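Local coordinates for protein transcriptional regulator ComR (Streptococcus vestibularis F0396, PDB 6HU8) that probably binds DNA as a competence regulator of the RNPP family, joining a helix-turn-helix domain to a tetratricopeptide-type helical domain thought to bind signalling peptides, at residues A[156-170]-A[183-195]. Sequence-based numbering, arbitrary orientation.
Sequences KKFSTNDLLVIDYYF and IFDRIVDRVLKQN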
loop_
_atom_site.group_PDB
_atom_site.type_symbol
_atom_site.label_atom_id
_atom_site.label_comp_id
_atom_site.label_asym_id
_atom_site.label_seq_id
_atom_site.Cartn_x
_atom_site.Cartn_y
_atom_site.Cartn_z
ATOM N N LYS A 156 3.768 -13.228 5.582
ATOM C CA LYS A 156 5.218 -13.124 5.500
ATOM C C LYS A 156 5.625 -12.532 4.155
ATOM O O LYS A 156 6.641 -11.847 4.051
ATOM C CB LYS A 156 5.874 -14.495 5.713
ATOM C CG LYS A 156 5.900 -14.937 7.179
ATOM C CD LYS A 156 6.866 -16.097 7.415
ATOM C CE LYS A 156 6.863 -16.545 8.883
ATOM N NZ LYS A 156 5.615 -17.277 9.268
ATOM N N LYS A 157 4.815 -12.790 3.132
ATOM C CA LYS A 157 5.081 -12.284 1.795
ATOM C C LYS A 157 3.955 -11.332 1.384
ATOM O O LYS A 157 2.784 -11.699 1.407
ATOM C CB LYS A 157 5.217 -13.446 0.807
ATOM C CG LYS A 157 5.638 -13.042 -0.596
ATOM C CD LYS A 157 5.745 -14.261 -1.513
ATOM C CE LYS A 157 6.330 -13.901 -2.873
ATOM N NZ LYS A 157 6.234 -15.035 -3.850
ATOM N N PHE A 158 4.319 -10.103 1.029
ATOM C CA PHE A 158 3.348 -9.050 0.708
ATOM C C PHE A 158 3.155 -8.908 -0.796
ATOM O O PHE A 158 4.128 -8.899 -1.534
ATOM C CB PHE A 158 3.811 -7.687 1.260
ATOM C CG PHE A 158 3.892 -7.611 2.765
ATOM C CD1 PHE A 158 2.952 -8.238 3.560
ATOM C CD2 PHE A 158 4.915 -6.899 3.375
ATOM C CE1 PHE A 158 3.025 -8.165 4.939
ATOM C CE2 PHE A 158 4.995 -6.813 4.759
ATOM C CZ PHE A 158 4.044 -7.449 5.541
ATOM N N SER A 159 1.906 -8.772 -1.230
ATOM C CA SER A 159 1.581 -8.427 -2.604
ATOM C C SER A 159 1.570 -6.914 -2.773
ATOM O O SER A 159 1.702 -6.171 -1.799
ATOM C CB SER A 159 0.212 -8.984 -2.990
ATOM O OG SER A 159 -0.801 -8.409 -2.159
ATOM N N THR A 160 1.350 -6.459 -3.999
ATOM C CA THR A 160 1.231 -5.030 -4.243
ATOM C C THR A 160 0.049 -4.471 -3.470
ATOM O O THR A 160 0.201 -3.453 -2.785
ATOM C CB THR A 160 1.084 -4.703 -5.738
ATOM O OG1 THR A 160 2.197 -5.246 -6.445
ATOM C CG2 THR A 160 1.070 -3.193 -5.949
ATOM N N ASN A 161 -1.112 -5.135 -3.527
ATOM C CA ASN A 161 -2.250 -4.674 -2.727
ATOM C C ASN A 161 -1.908 -4.638 -1.235
ATOM O O ASN A 161 -2.291 -3.695 -0.534
ATOM C CB ASN A 161 -3.507 -5.550 -2.931
ATOM C CG ASN A 161 -4.134 -5.366 -4.294
ATOM O OD1 ASN A 161 -3.848 -4.397 -5.002
ATOM N ND2 ASN A 161 -5.005 -6.295 -4.668
ATOM N N ASP A 162 -1.210 -5.663 -0.747
ATOM C CA ASP A 162 -0.780 -5.680 0.662
ATOM C C ASP A 162 0.071 -4.450 0.999
ATOM O O ASP A 162 -0.116 -3.805 2.044
ATOM C CB ASP A 162 0.036 -6.936 0.984
ATOM C CG ASP A 162 -0.780 -8.207 0.920
ATOM O OD1 ASP A 162 -2.024 -8.137 1.039
ATOM O OD2 ASP A 162 -0.157 -9.282 0.760
ATOM N N LEU A 163 1.017 -4.144 0.108
ATOM C CA LEU A 163 1.909 -2.998 0.286
ATOM C C LEU A 163 1.125 -1.703 0.337
ATOM O O LEU A 163 1.497 -0.781 1.062
ATOM C CB LEU A 163 2.949 -2.931 -0.833
ATOM C CG LEU A 163 4.018 -4.024 -0.800
ATOM C CD1 LEU A 163 5.012 -3.776 -1.904
ATOM C CD2 LEU A 163 4.726 -4.081 0.542
ATOM N N LEU A 164 0.026 -1.634 -0.406
ATOM C CA LEU A 164 -0.773 -0.417 -0.401
ATOM C C LEU A 164 -1.623 -0.313 0.877
ATOM O O LEU A 164 -1.821 0.779 1.399
ATOM C CB LEU A 164 -1.638 -0.343 -1.660
ATOM C CG LEU A 164 -0.790 -0.131 -2.926
ATOM C CD1 LEU A 164 -1.630 -0.206 -4.188
ATOM C CD2 LEU A 164 -0.050 1.182 -2.878
ATOM N N VAL A 165 -2.137 -1.437 1.372
ATOM C CA VAL A 165 -2.804 -1.428 2.673
ATOM C C VAL A 165 -1.810 -0.928 3.727
ATOM O O VAL A 165 -2.139 -0.118 4.604
ATOM C CB VAL A 165 -3.327 -2.833 3.059
ATOM C CG1 VAL A 165 -3.811 -2.842 4.502
ATOM C CG2 VAL A 165 -4.436 -3.294 2.090
ATOM N N ILE A 166 -0.587 -1.426 3.633
ATOM C CA ILE A 166 0.466 -1.044 4.573
ATOM C C ILE A 166 0.786 0.448 4.425
ATOM O O ILE A 166 1.112 1.126 5.401
ATOM C CB ILE A 166 1.740 -1.900 4.367
ATOM C CG1 ILE A 166 1.473 -3.337 4.813
ATOM C CG2 ILE A 166 2.934 -1.316 5.146
ATOM C CD1 ILE A 166 2.619 -4.294 4.558
ATOM N N ASP A 167 0.671 0.969 3.209
ATOM C CA ASP A 167 0.800 2.408 3.012
ATOM C C ASP A 167 -0.291 3.166 3.797
ATOM O O ASP A 167 0.000 4.156 4.491
ATOM C CB ASP A 167 0.728 2.741 1.522
ATOM C CG ASP A 167 1.521 3.971 1.160
ATOM O OD1 ASP A 167 2.064 4.631 2.077
ATOM O OD2 ASP A 167 1.597 4.271 -0.050
ATOM N N TYR A 168 -1.536 2.691 3.710
ATOM C CA TYR A 168 -2.658 3.336 4.405
ATOM C C TYR A 168 -2.457 3.283 5.920
ATOM O O TYR A 168 -2.823 4.221 6.653
ATOM C CB TYR A 168 -3.987 2.673 4.030
ATOM C CG TYR A 168 -5.199 3.575 4.131
ATOM C CD1 TYR A 168 -5.162 4.882 3.649
ATOM C CD2 TYR A 168 -6.395 3.111 4.683
ATOM C CE1 TYR A 168 -6.277 5.706 3.727
ATOM C CE2 TYR A 168 -7.518 3.922 4.758
ATOM C CZ TYR A 168 -7.452 5.217 4.284
ATOM O OH TYR A 168 -8.565 6.015 4.356
ATOM N N TYR A 169 -1.879 2.182 6.387
ATOM C CA TYR A 169 -1.539 2.047 7.803
ATOM C C TYR A 169 -0.555 3.148 8.226
ATOM O O TYR A 169 -0.814 3.880 9.185
ATOM C CB TYR A 169 -0.968 0.647 8.088
ATOM C CG TYR A 169 -0.155 0.563 9.372
ATOM C CD1 TYR A 169 -0.741 0.828 10.617
ATOM C CD2 TYR A 169 1.191 0.209 9.341
ATOM C CE1 TYR A 169 0.004 0.757 11.795
ATOM C CE2 TYR A 169 1.951 0.144 10.521
ATOM C CZ TYR A 169 1.347 0.419 11.737
ATOM O OH TYR A 169 2.082 0.352 12.898
ATOM N N PHE A 170 0.559 3.287 7.506
ATOM C CA PHE A 170 1.529 4.344 7.808
ATOM C C PHE A 170 0.875 5.722 7.762
ATOM O O PHE A 170 1.179 6.598 8.584
ATOM C CB PHE A 170 2.716 4.283 6.841
ATOM C CG PHE A 170 3.555 3.051 7.009
ATOM C CD1 PHE A 170 3.777 2.521 8.278
ATOM C CD2 PHE A 170 4.116 2.422 5.917
ATOM C CE1 PHE A 170 4.552 1.384 8.459
ATOM C CE2 PHE A 170 4.899 1.281 6.091
ATOM C CZ PHE A 170 5.104 0.757 7.361
ATOM N N ILE A 183 2.962 -3.471 16.696
ATOM C CA ILE A 183 2.468 -3.570 15.331
ATOM C C ILE A 183 3.454 -2.931 14.360
ATOM O O ILE A 183 3.832 -3.547 13.355
ATOM C CB ILE A 183 1.095 -2.900 15.167
ATOM C CG1 ILE A 183 0.013 -3.694 15.912
ATOM C CG2 ILE A 183 0.749 -2.754 13.687
ATOM C CD1 ILE A 183 -1.361 -3.114 15.742
ATOM N N PHE A 184 3.870 -1.705 14.672
ATOM C CA PHE A 184 4.797 -0.975 13.812
ATOM C C PHE A 184 6.066 -1.783 13.549
ATOM O O PHE A 184 6.448 -2.005 12.395
ATOM C CB PHE A 184 5.151 0.381 14.430
ATOM C CG PHE A 184 6.083 1.216 13.579
ATOM C CD1 PHE A 184 5.599 1.930 12.483
ATOM C CD2 PHE A 184 7.445 1.288 13.873
ATOM C CE1 PHE A 184 6.457 2.702 11.692
ATOM C CE2 PHE A 184 8.316 2.059 13.086
ATOM C CZ PHE A 184 7.818 2.770 12.001
ATOM N N ASP A 185 6.705 -2.256 14.613
ATOM C CA ASP A 185 7.948 -3.003 14.452
ATOM C C ASP A 185 7.736 -4.292 13.660
ATOM O O ASP A 185 8.597 -4.692 12.880
ATOM C CB ASP A 185 8.582 -3.328 15.813
ATOM C CG ASP A 185 9.066 -2.086 16.552
ATOM O OD1 ASP A 185 9.025 -0.982 15.973
ATOM O OD2 ASP A 185 9.495 -2.213 17.721
ATOM N N ARG A 186 6.598 -4.951 13.859
ATOM C CA ARG A 186 6.322 -6.169 13.108
ATOM C C ARG A 186 6.182 -5.858 11.624
ATOM O O ARG A 186 6.724 -6.567 10.776
ATOM C CB ARG A 186 5.052 -6.858 13.606
ATOM C CG ARG A 186 4.748 -8.171 12.880
ATOM C CD ARG A 186 3.267 -8.306 12.507
ATOM N NE ARG A 186 2.382 -7.732 13.522
ATOM C CZ ARG A 186 1.853 -8.412 14.542
ATOM N NH1 ARG A 186 1.052 -7.796 15.409
ATOM N NH2 ARG A 186 2.120 -9.706 14.695
ATOM N N ILE A 187 5.449 -4.796 11.312
ATOM C CA ILE A 187 5.241 -4.434 9.910
ATOM C C ILE A 187 6.560 -4.014 9.256
ATOM O O ILE A 187 6.925 -4.525 8.188
ATOM C CB ILE A 187 4.190 -3.308 9.777
ATOM C CG1 ILE A 187 2.787 -3.845 10.088
ATOM C CG2 ILE A 187 4.203 -2.719 8.391
ATOM C CD1 ILE A 187 2.359 -4.967 9.170
ATOM N N VAL A 188 7.289 -3.105 9.912
ATOM C CA VAL A 188 8.575 -2.636 9.396
ATOM C C VAL A 188 9.494 -3.814 9.132
ATOM O O VAL A 188 10.093 -3.910 8.063
ATOM C CB VAL A 188 9.282 -1.652 10.370
ATOM C CG1 VAL A 188 10.679 -1.315 9.867
ATOM C CG2 VAL A 188 8.459 -0.387 10.535
ATOM N N ASP A 189 9.580 -4.725 10.100
ATOM C CA ASP A 189 10.488 -5.856 9.983
ATOM C C ASP A 189 10.140 -6.739 8.784
ATOM O O ASP A 189 11.024 -7.243 8.087
ATOM C CB ASP A 189 10.486 -6.681 11.275
ATOM C CG ASP A 189 11.256 -7.983 11.133
ATOM O OD1 ASP A 189 12.503 -7.930 11.083
ATOM O OD2 ASP A 189 10.615 -9.059 11.047
ATOM N N ARG A 190 8.848 -6.914 8.535
ATOM C CA ARG A 190 8.423 -7.770 7.438
ATOM C C ARG A 190 8.586 -7.044 6.104
ATOM O O ARG A 190 8.925 -7.659 5.093
ATOM C CB ARG A 190 6.976 -8.232 7.641
ATOM C CG ARG A 190 6.603 -9.404 6.765
ATOM C CD ARG A 190 7.580 -10.559 6.977
ATOM N NE ARG A 190 7.343 -11.247 8.247
ATOM C CZ ARG A 190 8.151 -12.173 8.759
ATOM N NH1 ARG A 190 9.259 -12.525 8.111
ATOM N NH2 ARG A 190 7.850 -12.751 9.922
ATOM N N VAL A 191 8.362 -5.734 6.103
ATOM C CA VAL A 191 8.602 -4.938 4.900
ATOM C C VAL A 191 10.065 -5.032 4.483
ATOM O O VAL A 191 10.374 -5.228 3.306
ATOM C CB VAL A 191 8.226 -3.459 5.098
ATOM C CG1 VAL A 191 8.814 -2.598 3.973
ATOM C CG2 VAL A 191 6.713 -3.311 5.157
ATOM N N LEU A 192 10.954 -4.922 5.470
ATOM C CA LEU A 192 12.392 -4.980 5.244
ATOM C C LEU A 192 12.883 -6.323 4.691
ATOM O O LEU A 192 13.953 -6.385 4.081
ATOM C CB LEU A 192 13.135 -4.654 6.542
ATOM C CG LEU A 192 13.113 -3.176 6.925
ATOM C CD1 LEU A 192 13.783 -2.945 8.281
ATOM C CD2 LEU A 192 13.779 -2.353 5.822
ATOM N N LYS A 193 12.106 -7.386 4.876
ATOM C CA LYS A 193 12.520 -8.713 4.409
ATOM C C LYS A 193 11.927 -9.110 3.061
ATOM O O LYS A 193 12.181 -10.214 2.574
ATOM C CB LYS A 193 12.148 -9.781 5.433
ATOM C CG LYS A 193 12.896 -9.709 6.755
ATOM C CD LYS A 193 12.359 -10.782 7.704
ATOM C CE LYS A 193 13.015 -10.733 9.075
ATOM N NZ LYS A 193 12.626 -11.945 9.854
ATOM N N GLN A 194 11.139 -8.230 2.452
ATOM C CA GLN A 194 10.514 -8.567 1.173
ATOM C C GLN A 194 11.560 -8.709 0.084
ATOM O O GLN A 194 12.496 -7.901 -0.019
ATOM C CB GLN A 194 9.473 -7.511 0.774
ATOM C CG GLN A 194 8.282 -7.432 1.728
ATOM C CD GLN A 194 7.609 -8.778 1.930
ATOM O OE1 GLN A 194 7.075 -9.359 0.988
ATOM N NE2 GLN A 194 7.643 -9.284 3.159
ATOM N N ASN A 195 11.413 -9.752 -0.724
ATOM C CA ASN A 195 12.245 -9.892 -1.901
ATOM C C ASN A 195 12.019 -8.688 -2.801
ATOM O O ASN A 195 10.932 -8.113 -2.804
ATOM C CB ASN A 195 11.938 -11.192 -2.651
ATOM C CG ASN A 195 12.673 -11.276 -3.983
ATOM O OD1 ASN A 195 13.908 -11.266 -4.030
ATOM N ND2 ASN A 195 11.916 -11.340 -5.077
#
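Gln194 sets its CG beside the backbone N (chi1 -64°), and a bend at chi2 (-54°) carries its amide to the chain before helix 160-173, where Phe158, with a similar first torsion, turns its ring toward helix 181-192. The amide ties the two segments together: NE2 donates to Lys156 O at 2.9 Å, nearly straight and in the amide plane, while OE1 accepts from Phe158 N at 2.9 Å, the donor standing above the carbonyl plane. NE2 also donates to Arg190 O of its own segment. Three bonds thus fix the rotation of a buried amide. Arg190 CG lies 3.4 Å from Phe158 CZ, and Val191 N is at the ring's edge; Ile166 CD1 sits over the centre of one face. The Arg190 guanidinium in turn carries Lys156 CG over one face. Farther along, Ile187 CG2 lies 3.8 Å from Ile166 CG2 and also touches Phe170 CZ. The Tyr169 hydroxyl lies against Ile183 CG2 and 3.2 Å from Phe184 CA, at the edge of the Phe184 ring. Helices 139-152 and 200-219 pack against the same layer. Two consecutive helices, roughly antiparallel (143° between segments 160-170 and 183-192), form a helical hairpin of the kind that builds tetratricopeptide-type domains.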